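Local coordinates for lipoprotein NlpE (Escherichia coli, PDB 2Z4H), which takes part in copper homeostasis at the bacterial outer membrane and is required for efficient binding of stationary-phase cells to hydrophobic surfaces during biofilm formation, at residues A[21-26]-A[43-48]; A[174-179]-A[203-208]. The protein carries 1 engineered substitution. One frame throughout, in Å; residues are numbered along the deposited sequence.

Contact 1. Residues A[21-26]-A[43-48]; sequences MPQSWR and LEKDGT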
ATOM      1  N   MET A  21      11.409  29.862 -15.878  1.00 82.73           N
ATOM      2  CA  MET A  21      10.798  29.304 -14.632  1.00 83.38           C
ATOM      3  C   MET A  21       9.265  29.372 -14.689  1.00 83.09           C
ATOM      4  O   MET A  21       8.691  30.412 -15.034  1.00 84.21           O
ATOM      5  CB  MET A  21      11.312  30.079 -13.414  1.00 83.69           C
ATOM      6  CG  MET A  21      10.888  29.498 -12.072  1.00 84.12           C
ATOM      7  SD  MET A  21      11.507  30.448 -10.653  1.00 83.78           S
ATOM      8  CE  MET A  21      10.225  31.704 -10.527  1.00 83.60           C
ATOM      9  N   PRO A  22       8.582  28.264 -14.341  1.00 81.56           N
ATOM     10  CA  PRO A  22       7.114  28.191 -14.354  1.00 79.82           C
ATOM     11  C   PRO A  22       6.492  29.193 -13.398  1.00 78.02           C
ATOM     12  O   PRO A  22       7.192  29.779 -12.578  1.00 78.19           O
ATOM     13  CB  PRO A  22       6.842  26.754 -13.934  1.00 80.63           C
ATOM     14  CG  PRO A  22       7.965  26.476 -12.999  1.00 81.11           C
ATOM     15  CD  PRO A  22       9.155  27.055 -13.725  1.00 80.98           C
ATOM     16  N   GLN A  23       5.183  29.393 -13.491  1.00 75.73           N
ATOM     17  CA  GLN A  23       4.548  30.342 -12.595  1.00 73.63           C
ATOM     18  C   GLN A  23       3.355  29.810 -11.804  1.00 71.65           C
ATOM     19  O   GLN A  23       2.715  30.565 -11.065  1.00 72.37           O
ATOM     20  CB  GLN A  23       4.174  31.622 -13.357  1.00 74.58           C
ATOM     21  CG  GLN A  23       3.250  31.458 -14.548  1.00 76.20           C
ATOM     22  CD  GLN A  23       3.218  32.715 -15.415  1.00 77.51           C
ATOM     23  OE1 GLN A  23       4.212  33.061 -16.059  1.00 78.05           O
ATOM     24  NE2 GLN A  23       2.079  33.408 -15.425  1.00 78.17           N
ATOM     25  N   SER A  24       3.075  28.512 -11.932  1.00 67.93           N
ATOM     26  CA  SER A  24       1.967  27.894 -11.202  1.00 62.23           C
ATOM     27  C   SER A  24       2.426  26.600 -10.564  1.00 58.54           C
ATOM     28  O   SER A  24       2.941  25.720 -11.245  1.00 57.93           O
ATOM     29  CB  SER A  24       0.807  27.612 -12.145  1.00 62.35           C
ATOM     30  OG  SER A  24       0.463  28.784 -12.863  1.00 63.06           O
ATOM     31  N   TRP A  25       2.237  26.493  -9.256  1.00 54.58           N
ATOM     32  CA  TRP A  25       2.638  25.306  -8.505  1.00 50.59           C
ATOM     33  C   TRP A  25       1.474  24.763  -7.705  1.00 48.45           C
ATOM     34  O   TRP A  25       0.765  25.517  -7.038  1.00 48.93           O
ATOM     35  CB  TRP A  25       3.781  25.642  -7.548  1.00 50.64           C
ATOM     36  CG  TRP A  25       5.130  25.636  -8.181  1.00 50.39           C
ATOM     37  CD1 TRP A  25       5.961  24.554  -8.353  1.00 50.53           C
ATOM     38  CD2 TRP A  25       5.807  26.752  -8.747  1.00 49.46           C
ATOM     39  NE1 TRP A  25       7.119  24.939  -8.995  1.00 48.92           N
ATOM     40  CE2 TRP A  25       7.049  26.282  -9.248  1.00 49.05           C
ATOM     41  CE3 TRP A  25       5.489  28.103  -8.883  1.00 50.62           C
ATOM     42  CZ2 TRP A  25       7.965  27.117  -9.870  1.00 49.40           C
ATOM     43  CZ3 TRP A  25       6.403  28.940  -9.506  1.00 52.79           C
ATOM     44  CH2 TRP A  25       7.627  28.442  -9.991  1.00 52.46           C
ATOM     45  N   ARG A  26       1.291  23.450  -7.764  1.00 46.25           N
ATOM     46  CA  ARG A  26       0.202  22.784  -7.059  1.00 43.14           C
ATOM     47  C   ARG A  26       0.769  21.629  -6.274  1.00 40.69           C
ATOM     48  O   ARG A  26       1.825  21.100  -6.607  1.00 39.35           O
ATOM     49  CB  ARG A  26      -0.823  22.191  -8.035  1.00 44.42           C
ATOM     50  CG  ARG A  26      -1.218  23.054  -9.210  1.00 46.96           C
ATOM     51  CD  ARG A  26      -1.937  24.281  -8.734  1.00 51.53           C
ATOM     52  NE  ARG A  26      -2.567  24.989  -9.835  1.00 54.65           N
ATOM     53  CZ  ARG A  26      -3.880  25.057 -10.014  1.00 56.48           C
ATOM     54  NH1 ARG A  26      -4.709  24.458  -9.159  1.00 55.05           N
ATOM     55  NH2 ARG A  26      -4.360  25.730 -11.049  1.00 57.30           N
ATOM     56  N   LEU A  43       2.511  32.735  -9.502  1.00 47.58           N
ATOM     57  CA  LEU A  43       3.444  33.845  -9.624  1.00 50.37           C
ATOM     58  C   LEU A  43       3.175  34.629 -10.885  1.00 51.71           C
ATOM     59  O   LEU A  43       3.612  34.262 -11.978  1.00 52.48           O
ATOM     60  CB  LEU A  43       4.884  33.334  -9.633  1.00 50.44           C
ATOM     61  CG  LEU A  43       5.283  32.578  -8.368  1.00 50.49           C
ATOM     62  CD1 LEU A  43       6.736  32.202  -8.450  1.00 51.74           C
ATOM     63  CD2 LEU A  43       5.033  33.441  -7.149  1.00 50.75           C
ATOM     64  N   GLU A  44       2.449  35.720 -10.725  1.00 52.35           N
ATOM     65  CA  GLU A  44       2.131  36.550 -11.855  1.00 54.39           C
ATOM     66  C   GLU A  44       3.354  37.333 -12.335  1.00 55.95           C
ATOM     67  O   GLU A  44       4.288  37.591 -11.572  1.00 55.82           O
ATOM     68  CB  GLU A  44       0.980  37.474 -11.470  1.00 54.19           C
ATOM     69  CG  GLU A  44      -0.254  36.683 -11.108  1.00 53.27           C
ATOM     70  CD  GLU A  44      -0.626  35.710 -12.208  1.00 54.41           C
ATOM     71  OE1 GLU A  44      -1.276  36.141 -13.186  1.00 53.16           O
ATOM     72  OE2 GLU A  44      -0.248  34.520 -12.105  1.00 54.63           O
ATOM     73  N   LYS A  45       3.342  37.695 -13.614  1.00 57.94           N
ATOM     74  CA  LYS A  45       4.437  38.445 -14.217  1.00 58.13           C
ATOM     75  C   LYS A  45       4.529  39.888 -13.724  1.00 57.29           C
ATOM     76  O   LYS A  45       5.599  40.486 -13.758  1.00 58.57           O
ATOM     77  CB  LYS A  45       4.329  38.417 -15.752  1.00 58.41           C
ATOM     78  CG  LYS A  45       2.952  38.749 -16.336  1.00 61.23           C
ATOM     79  CD  LYS A  45       2.109  37.487 -16.666  1.00 62.77           C
ATOM     80  CE  LYS A  45       1.394  36.899 -15.445  1.00 62.33           C
ATOM     81  NZ  LYS A  45       0.522  37.926 -14.774  1.00 61.64           N
ATOM     82  N   ASP A  46       3.426  40.451 -13.251  1.00 55.48           N
ATOM     83  CA  ASP A  46       3.483  41.817 -12.769  1.00 55.10           C
ATOM     84  C   ASP A  46       4.110  41.866 -11.379  1.00 54.76           C
ATOM     85  O   ASP A  46       3.835  42.770 -10.590  1.00 55.30           O
ATOM     86  CB  ASP A  46       2.083  42.449 -12.764  1.00 57.68           C
ATOM     87  CG  ASP A  46       1.162  41.854 -11.707  1.00 60.55           C
ATOM     88  OD1 ASP A  46       1.275  40.638 -11.428  1.00 63.49           O
ATOM     89  OD2 ASP A  46       0.311  42.603 -11.169  1.00 60.33           O
ATOM     90  N   GLY A  47       4.950  40.878 -11.083  1.00 53.48           N
ATOM     91  CA  GLY A  47       5.632  40.830  -9.799  1.00 50.80           C
ATOM     92  C   GLY A  47       4.841  40.424  -8.564  1.00 49.03           C
ATOM     93  O   GLY A  47       5.420  40.230  -7.489  1.00 48.87           O
ATOM     94  N   THR A  48       3.524  40.307  -8.685  1.00 46.24           N
ATOM     95  CA  THR A  48       2.731  39.905  -7.532  1.00 43.42           C
ATOM     96  C   THR A  48       2.458  38.410  -7.579  1.00 41.98           C
ATOM     97  O   THR A  48       2.819  37.732  -8.538  1.00 43.64           O
ATOM     98  CB  THR A  48       1.416  40.655  -7.491  1.00 43.44           C
ATOM     99  OG1 THR A  48       0.640  40.339  -8.654  1.00 43.20           O
ATOM    100  CG2 THR A  48       1.686  42.138  -7.461  1.00 44.07           C
TER
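Gln23 meets Leu43 where the first strand of the N-terminal β-barrel, 24-29, begins and the second, 36-43, ends. The two are antiparallel neighbours in a seven-stranded meander, in a domain of the calycin type. One backbone bond joins the segments: Leu43 N donates to Gln23 O over 2.7 Å, with an N-H...O angle of 167°. Backbone bonding between Trp25 and Leu41 carries the pairing further along the strands.

The apolar part converges on one branch of Leu43. Its CD1 lies 3.4 Å from Trp25 CZ3, approaching the indole obliquely at the benzo end. The same methyl receives the end of Met21, whose chain runs extended as far as SD and then bends (chi3 85°), bringing CE to 4.1 Å from Leu43 CD1. Pro22 lies over one indole face, its CB 4.1 Å above the Trp25 ring plane and displaced toward the rim. Leu43 is buried; it also touches Trp71, Leu78 and Leu80, and Met21 shares Leu78 with it. Trp25 NE1 reaches Asp95 O in a weak hydrogen bond.

The polar part is looser and lies at the surface. The amide of Gln23 runs out beside the turn between strands 36-43 and 48-56, where NE2 comes within 3.6 Å of Lys45 CE, a van der Waals approach to the aliphatic end of that chain. Glu44 O of the turn accepts from Trp71 NE1 of strand 64-73, and within the turn Thr48 OG1 bonds Asp46 OD1 on its syn side but tilted out of the carboxylate plane. Lys45, bent at chi2, chi3 and chi4, folds back so that NZ forms a salt bridge with Glu44 OE1 at 3.0 Å, arriving from above the carboxylate plane, 64° out of it.

Contact 2. Residues A[174-179]-A[203-208]; sequences VLLSVE and GKFYPN
Phe205 lays one ring face against Leu176 and turns an edge to Val174. Its CB starts beside Val174 CG1, 3.7 Å away. Beyond CG the ring lies centred under Leu176 CD2, a CH-pi contact with that methyl 3.7 Å from the Phe205 centroid and 2° off the normal. With CG opposite the backbone N (chi1 -173°), Leu176 swings its branched end over the ring. Phe205 CD2 meets Val174 CG1 near the ring plane and, obliquely, Leu175 O. CE2 comes 3.5 Å from Leu176 CG, and CZ lies against that same atom. Leu176 and Phe205 form an antiparallel non-hydrogen-bonded pair on the antiparallel sheet of the C-terminal OB domain, where 205-206 is a short strand, loosely paired, beside 174-184. Tyr133 of strand 127-135 meets the Phe205 ring edge-to-face, and Tyr163 and Ala166 of helix 157-166 also touch it. Replacement by alanine would probably open a gap between Leu176, Tyr133 and the helix, depriving Leu176 CD2 of its aromatic face. Tyr206 N donates to Leu175 O at 3.2 Å; Ser177 N bonds Lys204 O weakly. On the other sheet face, Leu175 CD2 packs 4.0 Å from Tyr206 CB.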
ATOM      1  N   VAL A 174       1.333 -36.516   0.351  1.00 60.69           N
ATOM      2  CA  VAL A 174       2.434 -36.151  -0.533  1.00 59.09           C
ATOM      3  C   VAL A 174       2.756 -34.663  -0.410  1.00 59.32           C
ATOM      4  O   VAL A 174       1.847 -33.825  -0.324  1.00 59.99           O
ATOM      5  CB  VAL A 174       2.091 -36.437  -2.017  1.00 57.71           C
ATOM      6  CG1 VAL A 174       3.236 -36.012  -2.898  1.00 57.45           C
ATOM      7  CG2 VAL A 174       1.799 -37.897  -2.223  1.00 55.58           C
ATOM      8  N   LEU A 175       4.043 -34.331  -0.401  1.00 58.37           N
ATOM      9  CA  LEU A 175       4.445 -32.931  -0.323  1.00 57.04           C
ATOM     10  C   LEU A 175       3.796 -32.263  -1.525  1.00 56.26           C
ATOM     11  O   LEU A 175       3.613 -32.897  -2.566  1.00 56.60           O
ATOM     12  CB  LEU A 175       5.966 -32.790  -0.429  1.00 57.31           C
ATOM     13  CG  LEU A 175       6.539 -31.367  -0.338  1.00 57.03           C
ATOM     14  CD1 LEU A 175       6.470 -30.884   1.107  1.00 55.14           C
ATOM     15  CD2 LEU A 175       7.977 -31.351  -0.850  1.00 54.51           C
ATOM     16  N   LEU A 176       3.442 -30.992  -1.391  1.00 54.87           N
ATOM     17  CA  LEU A 176       2.806 -30.294  -2.493  1.00 53.00           C
ATOM     18  C   LEU A 176       3.199 -28.838  -2.467  1.00 52.35           C
ATOM     19  O   LEU A 176       3.306 -28.230  -1.401  1.00 53.27           O
ATOM     20  CB  LEU A 176       1.280 -30.443  -2.387  1.00 53.10           C
ATOM     21  CG  LEU A 176       0.352 -29.949  -3.504  1.00 52.34           C
ATOM     22  CD1 LEU A 176      -0.273 -28.639  -3.109  1.00 49.70           C
ATOM     23  CD2 LEU A 176       1.123 -29.833  -4.818  1.00 51.98           C
ATOM     24  N   SER A 177       3.437 -28.294  -3.654  1.00 51.59           N
ATOM     25  CA  SER A 177       3.811 -26.896  -3.815  1.00 51.24           C
ATOM     26  C   SER A 177       2.780 -26.274  -4.724  1.00 50.44           C
ATOM     27  O   SER A 177       2.738 -26.587  -5.914  1.00 51.19           O
ATOM     28  CB  SER A 177       5.179 -26.780  -4.477  1.00 53.45           C
ATOM     29  OG  SER A 177       5.374 -25.474  -5.002  1.00 55.10           O
ATOM     30  N   VAL A 178       1.956 -25.387  -4.180  1.00 48.27           N
ATOM     31  CA  VAL A 178       0.913 -24.767  -4.983  1.00 45.96           C
ATOM     32  C   VAL A 178       0.704 -23.309  -4.639  1.00 45.97           C
ATOM     33  O   VAL A 178       1.106 -22.854  -3.569  1.00 47.80           O
ATOM     34  CB  VAL A 178      -0.426 -25.495  -4.772  1.00 44.38           C
ATOM     35  CG1 VAL A 178      -0.815 -25.418  -3.315  1.00 43.35           C
ATOM     36  CG2 VAL A 178      -1.508 -24.881  -5.643  1.00 43.48           C
ATOM     37  N   GLU A 179       0.089 -22.574  -5.555  1.00 44.60           N
ATOM     38  CA  GLU A 179      -0.216 -21.185  -5.302  1.00 44.92           C
ATOM     39  C   GLU A 179      -1.645 -21.203  -4.783  1.00 45.70           C
ATOM     40  O   GLU A 179      -2.462 -21.996  -5.254  1.00 46.03           O
ATOM     41  CB  GLU A 179      -0.131 -20.384  -6.587  1.00 45.37           C
ATOM     42  CG  GLU A 179       1.281 -20.083  -7.013  1.00 49.54           C
ATOM     43  CD  GLU A 179       1.332 -19.190  -8.238  1.00 53.89           C
ATOM     44  OE1 GLU A 179       0.681 -18.116  -8.220  1.00 56.32           O
ATOM     45  OE2 GLU A 179       2.022 -19.554  -9.218  1.00 54.12           O
ATOM     46  N   GLY A 203      -1.476 -28.471  -9.196  1.00 55.15           N
ATOM     47  CA  GLY A 203      -0.500 -28.936  -8.235  1.00 59.62           C
ATOM     48  C   GLY A 203       0.925 -29.031  -8.753  1.00 61.44           C
ATOM     49  O   GLY A 203       1.285 -28.471  -9.796  1.00 60.47           O
ATOM     50  N   LYS A 204       1.726 -29.764  -7.988  1.00 63.23           N
ATOM     51  CA  LYS A 204       3.131 -30.019  -8.269  1.00 64.30           C
ATOM     52  C   LYS A 204       3.557 -30.908  -7.108  1.00 65.00           C
ATOM     53  O   LYS A 204       4.185 -30.440  -6.154  1.00 65.65           O
ATOM     54  CB  LYS A 204       3.932 -28.716  -8.252  1.00 64.58           C
ATOM     55  CG  LYS A 204       5.253 -28.771  -9.010  1.00 66.43           C
ATOM     56  CD  LYS A 204       5.060 -28.616 -10.524  1.00 68.45           C
ATOM     57  CE  LYS A 204       4.438 -29.860 -11.172  1.00 70.84           C
ATOM     58  NZ  LYS A 204       4.181 -29.696 -12.644  1.00 70.73           N
ATOM     59  N   PHE A 205       3.195 -32.186  -7.179  1.00 65.19           N
ATOM     60  CA  PHE A 205       3.512 -33.113  -6.100  1.00 65.51           C
ATOM     61  C   PHE A 205       4.893 -33.754  -6.144  1.00 66.67           C
ATOM     62  O   PHE A 205       5.385 -34.139  -7.203  1.00 67.61           O
ATOM     63  CB  PHE A 205       2.454 -34.214  -6.026  1.00 63.53           C
ATOM     64  CG  PHE A 205       1.095 -33.731  -5.596  1.00 62.95           C
ATOM     65  CD1 PHE A 205       0.148 -33.334  -6.540  1.00 62.06           C
ATOM     66  CD2 PHE A 205       0.745 -33.707  -4.244  1.00 61.96           C
ATOM     67  CE1 PHE A 205      -1.127 -32.931  -6.143  1.00 60.57           C
ATOM     68  CE2 PHE A 205      -0.527 -33.304  -3.840  1.00 59.30           C
ATOM     69  CZ  PHE A 205      -1.460 -32.919  -4.790  1.00 59.69           C
ATOM     70  N   TYR A 206       5.501 -33.865  -4.967  1.00 68.01           N
ATOM     71  CA  TYR A 206       6.819 -34.465  -4.796  1.00 69.23           C
ATOM     72  C   TYR A 206       6.681 -35.604  -3.773  1.00 71.04           C
ATOM     73  O   TYR A 206       6.861 -35.416  -2.560  1.00 69.46           O
ATOM     74  CB  TYR A 206       7.808 -33.405  -4.312  1.00 67.96           C
ATOM     75  CG  TYR A 206       7.932 -32.241  -5.270  1.00 66.35           C
ATOM     76  CD1 TYR A 206       8.373 -32.435  -6.578  1.00 65.48           C
ATOM     77  CD2 TYR A 206       7.588 -30.949  -4.879  1.00 66.95           C
ATOM     78  CE1 TYR A 206       8.465 -31.371  -7.475  1.00 64.11           C
ATOM     79  CE2 TYR A 206       7.679 -29.875  -5.773  1.00 65.52           C
ATOM     80  CZ  TYR A 206       8.118 -30.099  -7.065  1.00 64.52           C
ATOM     81  OH  TYR A 206       8.207 -29.048  -7.943  1.00 65.38           O
ATOM     82  N   PRO A 207       6.357 -36.810  -4.268  1.00 73.23           N
ATOM     83  CA  PRO A 207       6.155 -38.042  -3.499  1.00 74.97           C
ATOM     84  C   PRO A 207       7.307 -38.575  -2.656  1.00 76.16           C
ATOM     85  O   PRO A 207       7.087 -39.083  -1.550  1.00 75.78           O
ATOM     86  CB  PRO A 207       5.706 -39.045  -4.571  1.00 73.89           C
ATOM     87  CG  PRO A 207       6.418 -38.581  -5.785  1.00 73.00           C
ATOM     88  CD  PRO A 207       6.232 -37.080  -5.714  1.00 73.73           C
ATOM     89  N   ASN A 208       8.525 -38.465  -3.176  1.00 77.91           N
ATOM     90  CA  ASN A 208       9.697 -38.977  -2.474  1.00 79.11           C
ATOM     91  C   ASN A 208      10.071 -38.202  -1.210  1.00 79.49           C
ATOM     92  O   ASN A 208      10.156 -38.784  -0.125  1.00 79.37           O
ATOM     93  CB  ASN A 208      10.888 -39.035  -3.433  1.00 79.52           C
TER

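In the fold
Contacts 1 and 2 share no strand: one belongs to the N-terminal barrel, the other to the C-terminal OB domain, with centres about 65 Å apart on opposite sides of the chain's centre. Both lie where antiparallel strands of a sheet meet. Contact 1 is mainly a surface contact in which one buried leucine sits among exposed residues, and charged and amide groups gather round its turn. Contact 2 is partly buried, covers more surface and relies on aliphatic groups against an aromatic ring. Neither has a salt bridge across its segments; that of contact 1 lies within its turn. Contact 1 joins strands consecutive in sequence; contact 2 brings a late strand back beside 174-184.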